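Local atomic coordinates of aminoglycoside phosphotransferase (Streptomyces rimosus, PDB entry 6FUC), a protein that probably uses ATP to phosphorylate the 3''-hydroxyl of aminoglycosides such as streptomycin, a modification that confers antibiotic resistance. Residues Y41-P46 against A51-E56; T228-W233 against D258-Y263; L103-E108 against D200-A205; A55-V60 against L74-G79. All blocks are in the same frame, centred on the assembly; numbering follows the deposited sequence.

Contact 1: residues Y41-P46 against A51-E56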
loop_
_atom_site.group_PDB
_atom_site.type_symbol
_atom_site.label_atom_id
_atom_site.label_comp_id
_atom_site.label_asym_id
_atom_site.label_seq_id
_atom_site.Cartn_x
_atom_site.Cartn_y
_atom_site.Cartn_z
ATOM N N TYR A 41 4.709 -15.580 -4.701
ATOM C CA TYR A 41 3.357 -15.104 -4.643
ATOM C C TYR A 41 2.851 -14.850 -6.044
ATOM O O TYR A 41 3.634 -14.613 -6.971
ATOM C CB TYR A 41 3.257 -13.825 -3.832
ATOM C CG TYR A 41 3.204 -13.963 -2.346
ATOM C CD1 TYR A 41 4.344 -14.180 -1.647
ATOM C CD2 TYR A 41 1.985 -13.899 -1.674
ATOM C CE1 TYR A 41 4.332 -14.290 -0.263
ATOM C CE2 TYR A 41 1.931 -14.053 -0.262
ATOM C CZ TYR A 41 3.144 -14.224 0.414
ATOM O OH TYR A 41 3.123 -14.275 1.790
ATOM N N ALA A 42 1.527 -14.867 -6.203
ATOM C CA ALA A 42 0.906 -14.516 -7.484
ATOM C C ALA A 42 -0.333 -13.660 -7.236
ATOM O O ALA A 42 -1.156 -14.006 -6.367
ATOM C CB ALA A 42 0.563 -15.683 -8.327
ATOM N N LYS A 43 -0.510 -12.622 -7.988
ATOM C CA LYS A 43 -1.721 -11.842 -7.940
ATOM C C LYS A 43 -2.368 -11.945 -9.270
ATOM O O LYS A 43 -1.708 -11.737 -10.306
ATOM C CB LYS A 43 -1.383 -10.389 -7.619
ATOM C CG LYS A 43 -2.525 -9.472 -7.477
ATOM C CD LYS A 43 -2.093 -8.148 -6.845
ATOM C CE LYS A 43 -3.275 -7.177 -6.998
ATOM N NZ LYS A 43 -2.841 -5.852 -6.456
ATOM N N CYS A 44 -3.649 -12.324 -9.288
ATOM C CA CYS A 44 -4.363 -12.468 -10.534
ATOM C C CYS A 44 -5.581 -11.604 -10.564
ATOM O O CYS A 44 -6.230 -11.405 -9.509
ATOM C CB CYS A 44 -4.812 -13.908 -10.757
ATOM S SG CYS A 44 -3.472 -15.127 -10.810
ATOM N N VAL A 45 -5.944 -11.143 -11.752
ATOM C CA VAL A 45 -7.054 -10.228 -11.930
ATOM C C VAL A 45 -7.828 -10.598 -13.173
ATOM O O VAL A 45 -7.282 -11.210 -14.134
ATOM C CB VAL A 45 -6.582 -8.732 -12.025
ATOM C CG1 VAL A 45 -5.799 -8.336 -10.779
ATOM C CG2 VAL A 45 -5.825 -8.446 -13.331
ATOM N N PRO A 46 -9.107 -10.236 -13.199
ATOM C CA PRO A 46 -9.848 -10.499 -14.400
ATOM C C PRO A 46 -9.499 -9.548 -15.534
ATOM O O PRO A 46 -8.755 -8.602 -15.370
ATOM C CB PRO A 46 -11.318 -10.353 -13.964
ATOM C CG PRO A 46 -11.306 -9.694 -12.671
ATOM C CD PRO A 46 -9.943 -9.767 -12.086
ATOM N N ALA A 51 -4.906 -3.778 -16.840
ATOM C CA ALA A 51 -4.024 -2.603 -16.897
ATOM C C ALA A 51 -3.534 -2.244 -15.508
ATOM O O ALA A 51 -2.381 -1.851 -15.384
ATOM C CB ALA A 51 -4.748 -1.438 -17.545
ATOM N N ALA A 52 -4.368 -2.368 -14.480
ATOM C CA ALA A 52 -3.914 -2.071 -13.094
ATOM C C ALA A 52 -2.848 -3.075 -12.663
ATOM O O ALA A 52 -1.888 -2.714 -11.985
ATOM C CB ALA A 52 -5.076 -2.130 -12.125
ATOM N N LEU A 53 -2.987 -4.356 -13.086
ATOM C CA LEU A 53 -1.959 -5.348 -12.667
ATOM C C LEU A 53 -0.637 -5.091 -13.469
ATOM O O LEU A 53 0.427 -5.257 -12.913
ATOM C CB LEU A 53 -2.487 -6.735 -12.831
ATOM C CG LEU A 53 -1.666 -7.795 -12.124
ATOM C CD1 LEU A 53 -1.678 -7.656 -10.612
ATOM C CD2 LEU A 53 -2.056 -9.195 -12.594
ATOM N N GLU A 54 -0.762 -4.757 -14.755
ATOM C CA GLU A 54 0.425 -4.420 -15.520
ATOM C C GLU A 54 1.149 -3.222 -14.888
ATOM O O GLU A 54 2.377 -3.178 -14.849
ATOM C CB GLU A 54 0.090 -4.122 -16.956
ATOM C CG GLU A 54 1.284 -4.175 -17.870
ATOM C CD GLU A 54 0.882 -4.046 -19.318
ATOM O OE1 GLU A 54 -0.232 -4.498 -19.738
ATOM O OE2 GLU A 54 1.687 -3.510 -20.093
ATOM N N ALA A 55 0.356 -2.256 -14.449
ATOM C CA ALA A 55 0.891 -1.095 -13.701
ATOM C C ALA A 55 1.690 -1.500 -12.458
ATOM O O ALA A 55 2.760 -0.945 -12.188
ATOM C CB ALA A 55 -0.254 -0.121 -13.329
ATOM N N GLU A 56 1.157 -2.478 -11.728
ATOM C CA GLU A 56 1.857 -3.009 -10.575
ATOM C C GLU A 56 3.141 -3.717 -10.989
ATOM O O GLU A 56 4.184 -3.523 -10.359
ATOM C CB GLU A 56 0.918 -3.930 -9.776
ATOM C CG GLU A 56 1.611 -4.521 -8.577
ATOM C CD GLU A 56 0.677 -5.222 -7.595
ATOM O OE1 GLU A 56 -0.550 -4.946 -7.645
ATOM O OE2 GLU A 56 1.216 -5.960 -6.740
#
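L53 lies between K43 and V45 and loses more surface to the contact than any other residue here. Its CD1 rests alongside the aliphatic part of the K43 chain, with CD1 3.7 Å from K43 CG. The two chains lie alongside, pointing contrary ways. The other methyl, L53 CD2, reaches the K43 backbone and sits 3.4 Å from K43 O. V45 closes the apolar patch, its CG2 3.8 Å from L53 CB. The K43 chain is extended, with CG anti to the backbone N (chi1 -177°). In the conformer described this carries NZ past the leucine, and K43 NZ gives a 2.7 Å hydrogen bond to E56 OE1, part of a salt bridge. The bond uses the syn lone pair of OE1. The extended E56 chain meets the lysine at about a right angle. L53 and E56 also pack on L85 of the neighbouring strand. Strand 41-45 and helix 51-56 run nearly antiparallel, at 154°, with axes 8.9 Å apart. A lysine on a strand paired with a glutamate on the next helix is a hallmark of the protein kinase-like fold. There the lysine typically contacts ATP phosphates, so K43 and E56 are consistent with the nucleotide site.

Contact 2: residues T228-W233 against D258-Y263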
loop_
_atom_site.group_PDB
_atom_site.type_symbol
_atom_site.label_atom_id
_atom_site.label_comp_id
_atom_site.label_asym_id
_atom_site.label_seq_id
_atom_site.Cartn_x
_atom_site.Cartn_y
_atom_site.Cartn_z
ATOM N N THR A 228 -2.326 2.776 11.108
ATOM C CA THR A 228 -2.268 1.332 11.331
ATOM C C THR A 228 -1.370 0.973 12.500
ATOM O O THR A 228 -1.658 0.069 13.270
ATOM C CB THR A 228 -1.981 0.562 10.057
ATOM O OG1 THR A 228 -0.708 0.950 9.472
ATOM C CG2 THR A 228 -3.073 0.729 9.056
ATOM N N ALA A 229 -0.321 1.725 12.731
ATOM C CA ALA A 229 0.476 1.473 13.932
ATOM C C ALA A 229 -0.257 1.827 15.222
ATOM O O ALA A 229 0.003 1.163 16.217
ATOM C CB ALA A 229 1.714 2.324 13.898
ATOM N N ARG A 230 -1.144 2.800 15.198
ATOM C CA ARG A 230 -1.921 3.122 16.394
ATOM C C ARG A 230 -2.722 1.930 16.866
ATOM O O ARG A 230 -2.924 1.765 18.059
ATOM C CB ARG A 230 -2.852 4.336 16.161
ATOM C CG ARG A 230 -2.168 5.700 16.188
ATOM C CD ARG A 230 -3.032 6.973 16.148
ATOM N NE ARG A 230 -3.838 7.211 14.945
ATOM C CZ ARG A 230 -3.431 7.897 13.863
ATOM N NH1 ARG A 230 -2.183 8.371 13.789
ATOM N NH2 ARG A 230 -4.254 8.094 12.826
ATOM N N GLU A 231 -3.123 1.047 15.946
ATOM C CA GLU A 231 -3.797 -0.172 16.367
ATOM C C GLU A 231 -2.906 -1.070 17.201
ATOM O O GLU A 231 -3.340 -1.684 18.176
ATOM C CB GLU A 231 -4.409 -0.949 15.204
ATOM C CG GLU A 231 -5.376 -0.034 14.432
ATOM N N THR A 232 -1.642 -1.145 16.867
ATOM C CA THR A 232 -0.701 -1.908 17.671
ATOM C C THR A 232 -0.397 -1.257 19.003
ATOM O O THR A 232 -0.250 -1.984 20.020
ATOM C CB THR A 232 0.548 -2.178 16.821
ATOM O OG1 THR A 232 0.132 -2.939 15.709
ATOM C CG2 THR A 232 1.621 -2.906 17.610
ATOM N N TRP A 233 -0.248 0.065 19.037
ATOM C CA TRP A 233 0.095 0.645 20.332
ATOM C C TRP A 233 -1.046 0.431 21.349
ATOM O O TRP A 233 -0.773 0.364 22.571
ATOM C CB TRP A 233 0.334 2.089 20.179
ATOM C CG TRP A 233 1.287 2.543 19.075
ATOM C CD1 TRP A 233 1.079 3.634 18.223
ATOM C CD2 TRP A 233 2.511 1.945 18.660
ATOM N NE1 TRP A 233 2.169 3.775 17.397
ATOM C CE2 TRP A 233 3.029 2.729 17.584
ATOM C CE3 TRP A 233 3.212 0.820 19.058
ATOM C CZ2 TRP A 233 4.231 2.461 16.979
ATOM C CZ3 TRP A 233 4.423 0.554 18.439
ATOM C CH2 TRP A 233 4.929 1.381 17.415
ATOM N N ASP A 258 -3.580 18.323 9.980
ATOM C CA ASP A 258 -4.661 18.463 9.034
ATOM C C ASP A 258 -4.328 17.787 7.726
ATOM O O ASP A 258 -5.162 17.190 7.098
ATOM C CB ASP A 258 -4.998 19.959 8.782
ATOM C CG ASP A 258 -5.549 20.653 9.974
ATOM O OD1 ASP A 258 -5.960 20.024 10.975
ATOM O OD2 ASP A 258 -5.558 21.902 9.906
ATOM N N ARG A 259 -3.092 17.953 7.269
ATOM C CA ARG A 259 -2.678 17.339 6.040
ATOM C C ARG A 259 -2.723 15.767 6.200
ATOM O O ARG A 259 -3.169 15.057 5.343
ATOM C CB ARG A 259 -1.296 17.851 5.691
ATOM C CG ARG A 259 -0.955 17.077 4.419
ATOM C CD ARG A 259 0.002 17.832 3.535
ATOM N NE ARG A 259 0.981 18.507 4.378
ATOM C CZ ARG A 259 2.241 18.725 4.053
ATOM N NH1 ARG A 259 2.988 19.406 4.906
ATOM N NH2 ARG A 259 2.775 18.266 2.920
ATOM N N GLU A 260 -2.189 15.258 7.325
ATOM C CA GLU A 260 -2.220 13.840 7.615
ATOM C C GLU A 260 -3.662 13.293 7.573
ATOM O O GLU A 260 -3.951 12.263 6.983
ATOM C CB GLU A 260 -1.565 13.580 8.937
ATOM C CG GLU A 260 -1.517 12.111 9.351
ATOM C CD GLU A 260 -1.093 11.873 10.777
ATOM O OE1 GLU A 260 -0.527 12.774 11.436
ATOM O OE2 GLU A 260 -1.316 10.776 11.314
ATOM N N ARG A 261 -4.538 14.010 8.289
ATOM C CA ARG A 261 -5.926 13.565 8.390
ATOM C C ARG A 261 -6.632 13.560 7.035
ATOM O O ARG A 261 -7.491 12.731 6.781
ATOM C CB ARG A 261 -6.651 14.429 9.447
ATOM C CG ARG A 261 -6.573 13.936 10.876
ATOM C CD ARG A 261 -7.436 14.812 11.802
ATOM N NE ARG A 261 -8.813 14.872 11.298
ATOM C CZ ARG A 261 -9.384 15.929 10.723
ATOM N NH1 ARG A 261 -8.706 17.065 10.580
ATOM N NH2 ARG A 261 -10.645 15.847 10.298
ATOM N N PHE A 262 -6.304 14.554 6.182
ATOM C CA PHE A 262 -6.889 14.599 4.857
ATOM C C PHE A 262 -6.581 13.265 4.145
ATOM O O PHE A 262 -7.470 12.674 3.536
ATOM C CB PHE A 262 -6.312 15.787 4.091
ATOM C CG PHE A 262 -6.748 15.909 2.670
ATOM C CD1 PHE A 262 -7.900 16.556 2.303
ATOM C CD2 PHE A 262 -6.016 15.298 1.673
ATOM C CE1 PHE A 262 -8.296 16.630 0.966
ATOM C CE2 PHE A 262 -6.412 15.359 0.345
ATOM C CZ PHE A 262 -7.535 16.050 0.005
ATOM N N TYR A 263 -5.310 12.850 4.139
ATOM C CA TYR A 263 -4.982 11.588 3.449
ATOM C C TYR A 263 -5.560 10.364 4.135
ATOM O O TYR A 263 -5.960 9.415 3.448
ATOM C CB TYR A 263 -3.446 11.482 3.247
ATOM C CG TYR A 263 -2.993 12.406 2.167
ATOM C CD1 TYR A 263 -3.224 12.092 0.824
ATOM C CD2 TYR A 263 -2.398 13.633 2.436
ATOM C CE1 TYR A 263 -2.892 12.973 -0.191
ATOM C CE2 TYR A 263 -2.040 14.506 1.418
ATOM C CZ TYR A 263 -2.302 14.210 0.118
ATOM O OH TYR A 263 -2.009 15.028 -0.923
HETATM O O HOH W 1 -3.112 9.014 10.371
#
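R230 and E260 join two helices whose backbones stay well apart, with R230 CA 13.9 Å from E260 CA. The ends of these two long side chains make the contact, reaching out to each other head-on. E260 is extended, with CG anti to its backbone nitrogen (chi1 -179°). R230 bends at chi3 (-64°), and its guanidinium edge meets the carboxylate. R230 NH1 lies 3.6 Å from E260 OE2. This is a long salt bridge but not a direct hydrogen bond, and the two flat groups are turned 46° apart. Water 1 fills in the link. It accepts from R230 NH2 at 2.9 Å, in the guanidinium plane, and donates to E260 OE2 at 2.7 Å. The ion pair and the water link belong to one of two modelled positions of R230. Each charge also has a stronger partner elsewhere: R230 NH1 pairs with E244, and E260 OE1 pairs with R257. This probably spreads the arginine's charge over two acidic residues. E260 also packs on Y219, A223 and F226, earlier in the helix that carries R230. The arrangement is a partly water-mediated salt bridge between helices 219-233 and 257-266, in the mainly helical C-terminal lobe of the kinase-like fold.

Contact 3: residues L103-E108 against D200-A205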
loop_
_atom_site.group_PDB
_atom_site.type_symbol
_atom_site.label_atom_id
_atom_site.label_comp_id
_atom_site.label_asym_id
_atom_site.label_seq_id
_atom_site.Cartn_x
_atom_site.Cartn_y
_atom_site.Cartn_z
ATOM N N LEU A 103 7.167 -3.981 17.120
ATOM C CA LEU A 103 6.997 -2.799 16.247
ATOM C C LEU A 103 7.799 -1.684 16.750
ATOM O O LEU A 103 8.379 -0.890 15.976
ATOM C CB LEU A 103 5.498 -2.449 16.107
ATOM C CG LEU A 103 5.171 -1.411 15.057
ATOM C CD1 LEU A 103 5.551 -1.896 13.652
ATOM C CD2 LEU A 103 3.710 -1.024 15.073
ATOM N N ARG A 104 7.862 -1.529 18.096
ATOM C CA ARG A 104 8.748 -0.557 18.603
ATOM C C ARG A 104 10.194 -0.764 18.247
ATOM O O ARG A 104 10.917 0.151 17.868
ATOM C CB ARG A 104 8.590 -0.459 20.154
ATOM C CG ARG A 104 9.524 0.481 20.826
ATOM C CD ARG A 104 9.239 1.864 20.419
ATOM N NE ARG A 104 10.064 2.838 21.115
ATOM C CZ ARG A 104 9.819 3.303 22.296
ATOM N NH1 ARG A 104 8.761 2.934 23.003
ATOM N NH2 ARG A 104 10.584 4.268 22.802
ATOM N N ALA A 105 10.658 -2.013 18.260
ATOM C CA ALA A 105 12.021 -2.282 17.817
ATOM C C ALA A 105 12.256 -1.886 16.340
ATOM O O ALA A 105 13.368 -1.586 15.971
ATOM C CB ALA A 105 12.379 -3.784 17.963
ATOM N N ALA A 106 11.245 -2.015 15.529
ATOM C CA ALA A 106 11.320 -1.719 14.103
ATOM C C ALA A 106 10.996 -0.262 13.775
ATOM O O ALA A 106 11.081 0.131 12.611
ATOM C CB ALA A 106 10.353 -2.607 13.363
ATOM N N TRP A 107 10.628 0.559 14.767
ATOM C CA TRP A 107 10.031 1.861 14.474
ATOM C C TRP A 107 11.019 2.821 13.795
ATOM O O TRP A 107 10.755 3.387 12.713
ATOM C CB TRP A 107 9.450 2.433 15.729
ATOM C CG TRP A 107 8.484 3.611 15.583
ATOM C CD1 TRP A 107 8.596 4.810 16.202
ATOM C CD2 TRP A 107 7.263 3.633 14.875
ATOM N NE1 TRP A 107 7.515 5.583 15.919
ATOM C CE2 TRP A 107 6.673 4.906 15.096
ATOM C CE3 TRP A 107 6.614 2.740 14.052
ATOM C CZ2 TRP A 107 5.476 5.282 14.545
ATOM C CZ3 TRP A 107 5.385 3.117 13.478
ATOM C CH2 TRP A 107 4.837 4.401 13.737
ATOM N N GLU A 108 12.191 2.969 14.381
ATOM C CA GLU A 108 13.250 3.786 13.715
ATOM C C GLU A 108 13.757 3.148 12.408
ATOM O O GLU A 108 13.941 3.855 11.405
ATOM C CB GLU A 108 14.411 4.187 14.650
ATOM C CG GLU A 108 13.968 5.118 15.732
ATOM C CD GLU A 108 15.072 5.445 16.713
ATOM O OE1 GLU A 108 16.095 4.741 16.775
ATOM O OE2 GLU A 108 14.879 6.472 17.392
ATOM N N ASP A 200 14.652 -11.543 12.922
ATOM C CA ASP A 200 15.776 -11.594 13.852
ATOM C C ASP A 200 16.297 -10.228 14.213
ATOM O O ASP A 200 16.570 -9.953 15.400
ATOM C CB ASP A 200 16.866 -12.510 13.299
ATOM C CG ASP A 200 16.380 -13.913 13.274
ATOM O OD1 ASP A 200 16.032 -14.461 14.373
ATOM O OD2 ASP A 200 16.267 -14.507 12.192
ATOM N N THR A 201 16.517 -9.335 13.232
ATOM C CA THR A 201 17.020 -8.011 13.554
ATOM C C THR A 201 15.951 -7.001 13.835
ATOM O O THR A 201 16.224 -5.971 14.442
ATOM C CB THR A 201 17.862 -7.456 12.406
ATOM O OG1 THR A 201 16.993 -7.375 11.277
ATOM C CG2 THR A 201 19.039 -8.363 12.112
ATOM N N LEU A 202 14.738 -7.241 13.320
ATOM C CA LEU A 202 13.621 -6.247 13.352
ATOM C C LEU A 202 13.872 -4.995 12.535
ATOM O O LEU A 202 13.211 -3.988 12.686
ATOM C CB LEU A 202 13.078 -6.003 14.753
ATOM C CG LEU A 202 12.111 -7.051 15.270
ATOM C CD1 LEU A 202 10.837 -7.108 14.424
ATOM C CD2 LEU A 202 12.706 -8.446 15.411
ATOM N N ASP A 203 14.849 -5.082 11.627
ATOM C CA ASP A 203 14.951 -4.124 10.560
ATOM C C ASP A 203 13.907 -4.404 9.484
ATOM O O ASP A 203 13.248 -5.428 9.509
ATOM C CB ASP A 203 16.386 -4.095 9.992
ATOM C CG ASP A 203 16.794 -2.866 9.300
ATOM O OD1 ASP A 203 16.003 -1.975 8.975
ATOM O OD2 ASP A 203 18.056 -2.751 9.026
ATOM N N VAL A 204 13.766 -3.498 8.518
ATOM C CA VAL A 204 12.889 -3.714 7.384
ATOM C C VAL A 204 13.533 -4.669 6.383
ATOM O O VAL A 204 14.655 -4.420 5.910
ATOM C CB VAL A 204 12.527 -2.362 6.737
ATOM C CG1 VAL A 204 11.760 -2.542 5.486
ATOM C CG2 VAL A 204 11.685 -1.547 7.711
ATOM N N ALA A 205 12.855 -5.730 6.058
ATOM C CA ALA A 205 13.259 -6.665 5.011
ATOM C C ALA A 205 12.866 -6.172 3.637
ATOM O O ALA A 205 13.620 -6.388 2.659
ATOM C CB ALA A 205 12.659 -8.050 5.247
HETATM O O HOH W 2 15.597 -3.295 14.953
#
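A105 and A106 meet L202 with no aromatic ring between them. W107 leaves the helix on the side away from the loop. Its indole meets the rings of F247 and W233 edge-to-face, and its NE1 bonds A243 O. On the loop side the contact is tight. A105 CB lies 4.0 Å from L202 CB, an apolar touch. A106 packs against the L202 carbonyl, with A106 CB 3.2 Å from L202 O. The same oxygen receives a CA-H...O contact from A106 CA at 3.3 Å. Water 2 ties the backbones together, donating to A105 O at 3.0 Å and to T201 O at 2.8 Å. The loop is shaped from within. T201 OG1 accepts from D203 N at 3.2 Å, forming an ST turn. L202 has left-handed backbone angles (phi 65°, psi 17°). D203 OD1 then takes the V204 N-H at 2.7 Å, on its anti side but tilted out of the carboxylate plane. The loop links strands 195-197 and 204-207, which pair antiparallel. A106 and L202 both touch L197, while V204 packs on I110 and A113. The hairpin thus lies against one side of helix 100-117, and L103 and W107 take that helix onto helix 219-233.

Contact 4: residues A55-V60 against L74-G79; sequences AERDRV and LDWRVG
R57 places its guanidinium over a face of the W76 indole in a cation-pi contact, but does so edge-on rather than stacked flat. R57 CZ is 4.5 Å from the centroid of the five-membered ring, almost straight above it. The two planes are 71° apart, so one nitrogen points down at the ring. That nitrogen is NH1, 3.3 Å from W76 CD1. R57 NH1 also comes within 3.4 Å of W76 NE1, but both are donors and no hydrogen bond forms. The aliphatic part of the arginine helps, with R57 CD 3.8 Å from W76 CD2. The R57 chain bends at chi3 (70°), which turns the guanidinium onto the indole after CD has passed over it. D58 fixes its rotation from the other edge. R57 NE and NH2 both bond D58 OD1, at 3.0 and 2.8 Å, in the plane of the guanidinium. The acid probably offsets part of the positive charge above the ring. The strand residues on either side of W76 pair with each other. R77 NE and NH2 both grip D75 OD2, with R77 NE 2.8 Å from it, and R77 also forms a salt bridge with D14. L74 and D75 both face L86, a classic beta bulge. The contact is near the surface. It joins helix 50-63 to strand 73-79, an outermost strand of the five-stranded antiparallel sheet. W76 also lies against L53 and E54 of that helix and A83 of the adjoining strand 82-88, which R57 reaches at L85.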
loop_
_atom_site.group_PDB
_atom_site.type_symbol
_atom_site.label_atom_id
_atom_site.label_comp_id
_atom_site.label_asym_id
_atom_site.label_seq_id
_atom_site.Cartn_x
_atom_site.Cartn_y
_atom_site.Cartn_z
ATOM N N ALA A 55 0.356 -2.256 -14.449
ATOM C CA ALA A 55 0.891 -1.095 -13.701
ATOM C C ALA A 55 1.690 -1.500 -12.458
ATOM O O ALA A 55 2.760 -0.945 -12.188
ATOM C CB ALA A 55 -0.254 -0.121 -13.329
ATOM N N GLU A 56 1.157 -2.478 -11.728
ATOM C CA GLU A 56 1.857 -3.009 -10.575
ATOM C C GLU A 56 3.141 -3.717 -10.989
ATOM O O GLU A 56 4.184 -3.523 -10.359
ATOM C CB GLU A 56 0.918 -3.930 -9.776
ATOM C CG GLU A 56 1.611 -4.521 -8.577
ATOM C CD GLU A 56 0.677 -5.222 -7.595
ATOM O OE1 GLU A 56 -0.550 -4.946 -7.645
ATOM O OE2 GLU A 56 1.216 -5.960 -6.740
ATOM N N ARG A 57 3.072 -4.563 -12.019
ATOM C CA ARG A 57 4.247 -5.227 -12.533
ATOM C C ARG A 57 5.355 -4.234 -12.772
ATOM O O ARG A 57 6.508 -4.432 -12.406
ATOM C CB ARG A 57 3.874 -5.985 -13.825
ATOM C CG ARG A 57 5.057 -6.668 -14.456
ATOM C CD ARG A 57 4.834 -7.037 -15.906
ATOM N NE ARG A 57 4.808 -5.813 -16.697
ATOM C CZ ARG A 57 4.592 -5.771 -17.965
ATOM N NH1 ARG A 57 4.137 -6.865 -18.561
ATOM N NH2 ARG A 57 4.661 -4.592 -18.595
ATOM N N ASP A 58 5.001 -3.166 -13.511
ATOM C CA ASP A 58 5.984 -2.170 -13.879
ATOM C C ASP A 58 6.607 -1.466 -12.668
ATOM O O ASP A 58 7.805 -1.165 -12.660
ATOM C CB ASP A 58 5.368 -1.169 -14.847
ATOM C CG ASP A 58 4.963 -1.743 -16.183
ATOM O OD1 ASP A 58 5.433 -2.858 -16.566
ATOM O OD2 ASP A 58 4.188 -1.056 -16.888
ATOM N N ARG A 59 5.783 -1.211 -11.654
ATOM C CA ARG A 59 6.273 -0.597 -10.413
ATOM C C ARG A 59 7.257 -1.513 -9.700
ATOM O O ARG A 59 8.312 -1.077 -9.233
ATOM C CB ARG A 59 5.100 -0.245 -9.549
ATOM C CG ARG A 59 4.404 1.030 -10.046
ATOM C CD ARG A 59 2.979 1.134 -9.538
ATOM N NE ARG A 59 2.394 2.455 -9.749
ATOM C CZ ARG A 59 1.903 2.813 -10.916
ATOM N NH1 ARG A 59 1.911 2.015 -11.978
ATOM N NH2 ARG A 59 1.470 4.073 -11.070
ATOM N N VAL A 60 6.929 -2.807 -9.602
ATOM C CA VAL A 60 7.814 -3.743 -8.899
ATOM C C VAL A 60 9.140 -3.833 -9.659
ATOM O O VAL A 60 10.234 -3.765 -9.074
ATOM C CB VAL A 60 7.158 -5.137 -8.803
ATOM C CG1 VAL A 60 8.122 -6.152 -8.217
ATOM C CG2 VAL A 60 5.854 -5.089 -7.994
ATOM N N LEU A 74 8.786 -12.419 -11.199
ATOM C CA LEU A 74 9.243 -13.719 -11.694
ATOM C C LEU A 74 8.567 -14.078 -12.998
ATOM O O LEU A 74 9.171 -14.800 -13.792
ATOM C CB LEU A 74 8.979 -14.786 -10.622
ATOM C CG LEU A 74 9.744 -14.552 -9.296
ATOM C CD1 LEU A 74 9.390 -15.584 -8.275
ATOM C CD2 LEU A 74 11.237 -14.507 -9.518
ATOM N N ASP A 75 7.309 -13.688 -13.201
ATOM C CA ASP A 75 6.648 -13.963 -14.486
ATOM C C ASP A 75 5.427 -13.043 -14.600
ATOM O O ASP A 75 4.928 -12.509 -13.613
ATOM C CB ASP A 75 6.290 -15.426 -14.666
ATOM C CG ASP A 75 6.233 -15.885 -16.140
ATOM O OD1 ASP A 75 6.454 -15.050 -17.052
ATOM O OD2 ASP A 75 5.922 -17.091 -16.335
ATOM N N TRP A 76 4.944 -12.956 -15.833
ATOM C CA TRP A 76 3.766 -12.197 -16.213
ATOM C C TRP A 76 3.013 -13.020 -17.246
ATOM O O TRP A 76 3.643 -13.402 -18.239
ATOM C CB TRP A 76 4.202 -10.829 -16.820
ATOM C CG TRP A 76 3.072 -10.108 -17.495
ATOM C CD1 TRP A 76 2.892 -9.911 -18.825
ATOM C CD2 TRP A 76 1.995 -9.424 -16.836
ATOM N NE1 TRP A 76 1.753 -9.183 -19.046
ATOM C CE2 TRP A 76 1.172 -8.899 -17.840
ATOM C CE3 TRP A 76 1.632 -9.194 -15.483
ATOM C CZ2 TRP A 76 0.061 -8.114 -17.540
ATOM C CZ3 TRP A 76 0.529 -8.460 -15.219
ATOM C CH2 TRP A 76 -0.241 -7.946 -16.227
ATOM N N ARG A 77 1.773 -13.346 -16.965
ATOM C CA ARG A 77 1.024 -14.318 -17.757
ATOM C C ARG A 77 -0.334 -13.737 -18.072
ATOM O O ARG A 77 -0.980 -13.161 -17.176
ATOM C CB ARG A 77 0.896 -15.620 -16.970
ATOM C CG ARG A 77 2.235 -16.258 -16.684
ATOM C CD ARG A 77 2.105 -17.607 -16.017
ATOM N NE ARG A 77 3.419 -18.113 -15.685
ATOM C CZ ARG A 77 3.660 -19.191 -14.980
ATOM N NH1 ARG A 77 2.657 -19.966 -14.571
ATOM N NH2 ARG A 77 4.875 -19.510 -14.692
ATOM N N VAL A 78 -0.775 -13.900 -19.324
ATOM C CA VAL A 78 -2.023 -13.310 -19.735
ATOM C C VAL A 78 -2.823 -14.320 -20.530
ATOM O O VAL A 78 -2.294 -15.188 -21.232
ATOM C CB VAL A 78 -1.839 -12.054 -20.602
ATOM C CG1 VAL A 78 -1.102 -11.030 -19.812
ATOM C CG2 VAL A 78 -1.111 -12.308 -21.914
ATOM N N GLY A 79 -4.150 -14.264 -20.415
ATOM C CA GLY A 79 -5.034 -15.005 -21.292
ATOM C C GLY A 79 -6.375 -14.329 -21.367
ATOM O O GLY A 79 -6.547 -13.241 -20.879
#

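Overall arrangement
Contacts 1 and 4 both set helix 50-63 against the five-stranded sheet. They share A55 and E56, and their centres are about 6 Å apart. Contact 1 is buried, and it combines apolar packing with an ion pair. Contact 4, at the sheet edge, is a surface contact held by an arginine over an indole. The two adjoin through the W76 ring. Contacts 2 and 3 are partly buried and lie on the other side of the chain's centre from contact 1. They meet through W233 and A229 packing on L103 and W107. Contact 2 is charged and water-linked, whereas contact 3 sets two alanines against a leucine and its carbonyl, with a water joining the backbones. Contacts 1 and 2 have centres about 28 Å apart.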